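Local structure of Mgp-operon protein 3 (Mycoplasma pneumoniae, 6RJ1) at residues G861-T866 and I891-T896. The protein probably takes part in attaching the bacterium to host cells as part of its membrane-bound adhesin P40/P90. Numbering follows the deposited sequence.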
ATOM      1  N   GLY A 861      -2.232  27.316  -5.818  1.00 79.50           N
ATOM      2  CA  GLY A 861      -3.046  26.120  -5.624  1.00 78.71           C
ATOM      3  C   GLY A 861      -2.549  24.921  -6.411  1.00 80.64           C
ATOM      4  O   GLY A 861      -3.340  24.040  -6.761  1.00 79.36           O
ATOM      5  N   LEU A 862      -1.224  24.886  -6.682  1.00 76.04           N
ATOM      6  CA  LEU A 862      -0.568  23.846  -7.466  1.00 74.86           C
ATOM      7  C   LEU A 862       0.345  22.977  -6.655  1.00 77.18           C
ATOM      8  O   LEU A 862       1.073  23.460  -5.788  1.00 77.74           O
ATOM      9  CB  LEU A 862       0.223  24.446  -8.641  1.00 74.92           C
ATOM     10  CG  LEU A 862      -0.505  25.424  -9.557  1.00 79.38           C
ATOM     11  CD1 LEU A 862       0.476  26.174 -10.420  1.00 79.33           C
ATOM     12  CD2 LEU A 862      -1.558  24.726 -10.399  1.00 80.87           C
ATOM     13  N   TRP A 863       0.315  21.686  -6.962  1.00 72.16           N
ATOM     14  CA  TRP A 863       1.161  20.670  -6.365  1.00 71.39           C
ATOM     15  C   TRP A 863       2.329  20.426  -7.326  1.00 73.54           C
ATOM     16  O   TRP A 863       2.136  20.423  -8.551  1.00 72.61           O
ATOM     17  CB  TRP A 863       0.381  19.364  -6.186  1.00 70.45           C
ATOM     18  CG  TRP A 863      -0.669  19.369  -5.116  1.00 71.57           C
ATOM     19  CD1 TRP A 863      -0.529  18.923  -3.835  1.00 74.50           C
ATOM     20  CD2 TRP A 863      -2.063  19.674  -5.285  1.00 71.48           C
ATOM     21  NE1 TRP A 863      -1.739  18.967  -3.181  1.00 73.94           N
ATOM     22  CE2 TRP A 863      -2.701  19.416  -4.049  1.00 75.36           C
ATOM     23  CE3 TRP A 863      -2.840  20.132  -6.367  1.00 72.72           C
ATOM     24  CZ2 TRP A 863      -4.074  19.625  -3.856  1.00 74.62           C
ATOM     25  CZ3 TRP A 863      -4.197  20.352  -6.171  1.00 74.25           C
ATOM     26  CH2 TRP A 863      -4.802  20.092  -4.931  1.00 74.94           C
ATOM     27  N   PHE A 864       3.534  20.217  -6.770  1.00 68.60           N
ATOM     28  CA  PHE A 864       4.735  19.923  -7.545  1.00 67.48           C
ATOM     29  C   PHE A 864       5.362  18.635  -7.047  1.00 68.63           C
ATOM     30  O   PHE A 864       5.714  18.537  -5.871  1.00 68.07           O
ATOM     31  CB  PHE A 864       5.721  21.102  -7.518  1.00 69.51           C
ATOM     32  CG  PHE A 864       5.188  22.359  -8.161  1.00 71.55           C
ATOM     33  CD1 PHE A 864       5.176  22.503  -9.544  1.00 74.86           C
ATOM     34  CD2 PHE A 864       4.704  23.405  -7.383  1.00 74.29           C
ATOM     35  CE1 PHE A 864       4.673  23.663 -10.137  1.00 76.35           C
ATOM     36  CE2 PHE A 864       4.201  24.565  -7.978  1.00 77.26           C
ATOM     37  CZ  PHE A 864       4.190  24.688  -9.351  1.00 75.63           C
ATOM     38  N   TYR A 865       5.445  17.630  -7.933  1.00 64.40           N
ATOM     39  CA  TYR A 865       5.999  16.301  -7.647  1.00 63.77           C
ATOM     40  C   TYR A 865       7.387  16.175  -8.245  1.00 69.42           C
ATOM     41  O   TYR A 865       7.532  16.178  -9.470  1.00 68.85           O
ATOM     42  CB  TYR A 865       5.078  15.203  -8.190  1.00 63.87           C
ATOM     43  CG  TYR A 865       3.829  14.995  -7.367  1.00 64.32           C
ATOM     44  CD1 TYR A 865       2.739  15.860  -7.484  1.00 66.34           C
ATOM     45  CD2 TYR A 865       3.724  13.925  -6.484  1.00 63.99           C
ATOM     46  CE1 TYR A 865       1.590  15.684  -6.709  1.00 67.93           C
ATOM     47  CE2 TYR A 865       2.576  13.727  -5.719  1.00 64.63           C
ATOM     48  CZ  TYR A 865       1.512  14.610  -5.832  1.00 72.73           C
ATOM     49  OH  TYR A 865       0.384  14.421  -5.071  1.00 70.27           O
ATOM     50  N   THR A 866       8.406  16.097  -7.377  1.00 66.59           N
ATOM     51  CA  THR A 866       9.795  15.978  -7.792  1.00 66.40           C
ATOM     52  C   THR A 866      10.217  14.519  -7.787  1.00 70.31           C
ATOM     53  O   THR A 866      10.031  13.815  -6.798  1.00 70.45           O
ATOM     54  CB  THR A 866      10.691  16.899  -6.962  1.00 75.44           C
ATOM     55  OG1 THR A 866      10.163  18.228  -7.015  1.00 77.86           O
ATOM     56  CG2 THR A 866      12.130  16.909  -7.448  1.00 70.65           C
ATOM     57  N   ILE A 891       6.504  16.883 -12.062  1.00 68.04           N
ATOM     58  CA  ILE A 891       5.102  16.872 -12.480  1.00 67.10           C
ATOM     59  C   ILE A 891       4.327  17.959 -11.720  1.00 73.87           C
ATOM     60  O   ILE A 891       4.520  18.132 -10.521  1.00 74.40           O
ATOM     61  CB  ILE A 891       4.468  15.458 -12.339  1.00 68.54           C
ATOM     62  CG1 ILE A 891       4.912  14.546 -13.508  1.00 67.97           C
ATOM     63  CG2 ILE A 891       2.928  15.517 -12.217  1.00 68.20           C
ATOM     64  CD1 ILE A 891       4.599  13.044 -13.365  1.00 71.30           C
ATOM     65  N   THR A 892       3.469  18.692 -12.423  1.00 71.78           N
ATOM     66  CA  THR A 892       2.608  19.708 -11.832  1.00 72.09           C
ATOM     67  C   THR A 892       1.183  19.166 -11.793  1.00 77.17           C
ATOM     68  O   THR A 892       0.693  18.643 -12.799  1.00 77.76           O
ATOM     69  CB  THR A 892       2.713  21.031 -12.610  1.00 78.08           C
ATOM     70  OG1 THR A 892       4.031  21.534 -12.453  1.00 79.64           O
ATOM     71  CG2 THR A 892       1.721  22.088 -12.124  1.00 74.60           C
ATOM     72  N   VAL A 893       0.520  19.288 -10.636  1.00 72.93           N
ATOM     73  CA  VAL A 893      -0.868  18.868 -10.500  1.00 72.34           C
ATOM     74  C   VAL A 893      -1.747  20.107 -10.269  1.00 76.77           C
ATOM     75  O   VAL A 893      -1.473  20.904  -9.376  1.00 76.12           O
ATOM     76  CB  VAL A 893      -1.084  17.727  -9.478  1.00 75.73           C
ATOM     77  CG1 VAL A 893      -2.561  17.372  -9.362  1.00 75.66           C
ATOM     78  CG2 VAL A 893      -0.280  16.486  -9.866  1.00 75.34           C
ATOM     79  N   SER A 894      -2.767  20.289 -11.112  1.00 73.66           N
ATOM     80  CA  SER A 894      -3.675  21.431 -11.039  1.00 73.36           C
ATOM     81  C   SER A 894      -5.120  20.970 -10.889  1.00 77.30           C
ATOM     82  O   SER A 894      -5.457  19.870 -11.310  1.00 76.03           O
ATOM     83  CB  SER A 894      -3.532  22.294 -12.290  1.00 76.99           C
ATOM     84  OG  SER A 894      -3.564  21.526 -13.484  1.00 86.75           O
ATOM     85  N   ARG A 895      -5.973  21.819 -10.305  1.00 74.47           N
ATOM     86  CA  ARG A 895      -7.396  21.531 -10.130  1.00 73.97           C
ATOM     87  C   ARG A 895      -8.149  21.746 -11.442  1.00 81.45           C
ATOM     88  O   ARG A 895      -7.814  22.656 -12.205  1.00 80.97           O
ATOM     89  CB  ARG A 895      -7.997  22.447  -9.058  1.00 70.29           C
ATOM     90  CG  ARG A 895      -7.671  22.068  -7.633  1.00 72.58           C
ATOM     91  CD  ARG A 895      -8.317  23.048  -6.677  1.00 74.02           C
ATOM     92  NE  ARG A 895      -8.206  22.617  -5.281  1.00 80.92           N
ATOM     93  CZ  ARG A 895      -7.159  22.853  -4.497  1.00 83.24           C
ATOM     94  NH1 ARG A 895      -6.105  23.505  -4.964  1.00 61.16           N
ATOM     95  NH2 ARG A 895      -7.152  22.425  -3.244  1.00 72.43           N
ATOM     96  N   THR A 896      -9.175  20.919 -11.699  1.00 81.65           N
ATOM     97  CA  THR A 896     -10.057  21.014 -12.875  1.00 83.02           C
ATOM     98  C   THR A 896     -11.506  20.770 -12.445  1.00 90.65           C
ATOM     99  O   THR A 896     -11.746  20.074 -11.456  1.00 90.34           O
ATOM    100  CB  THR A 896      -9.648  20.035 -14.010  1.00 91.40           C
ATOM    101  OG1 THR A 896      -9.678  18.687 -13.545  1.00 92.01           O
ATOM    102  CG2 THR A 896      -8.290  20.356 -14.638  1.00 89.60           C
TER
HETATM  103  O   HOH W   1      -5.383  24.778  -8.884  1.00 67.27           O
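Val893 sits in the hollow between the Trp863 and Tyr865 side chains on one face of an antiparallel beta ladder, in a five-stranded antiparallel sheet where strand 862-868 lies between strands 851-857 and 888-896. Its two methyls divide the work. CG2 lies against the Tyr865 ring, 3.8 Å from CE1, whereas CG1, anti to the backbone N (chi1 178°), lies 4.1 Å from Trp863 CE3. A beta-branched residue suits this place because it fills the gap in two directions while favouring the extended backbone. Val802 of strand 799-805 packs on all three side chains, and the Tyr865 hydroxyl is hydrogen-bonded to the carbonyl of Gly781.

Beneath them, Trp863 and Val893 form a hydrogen-bonded pair, as do Tyr865 and Ile891; the bond from Tyr865 N to Ile891 O, 2.8 Å, is almost straight at 179°. Between these pairs, Phe864 and Thr892 are a non-hydrogen-bonded pair with side chains on the other face. They lie side by side, Thr892 OG1 3.2 Å from Phe864 CE1. Threonine suits the place because it also offers the ring a methyl, CG2 3.9 Å from Phe864 CE1, while its hydroxyl is hydrogen-bonded to Asn920 and Gly961. On toward Gly861, the Leu862 branch CD2 reaches Ser894 CB at 3.7 Å; a serine, with only OG beyond CB, fits beside it.

Gly861 and Leu862 form a G1 beta bulge opposite Ile857, and the positive phi of Gly861 (69°) comes easily to a residue without a side chain. A water donates to its carbonyl and is held weakly by Arg895 N. Arginine, long and flat-ended, stretches from CG to NE and crosses the indole, and NH1 is hydrogen-bonded to the Tyr856 hydroxyl; Trp863 CH2 lies over one guanidinium face, 3.7 Å from Arg895 CZ.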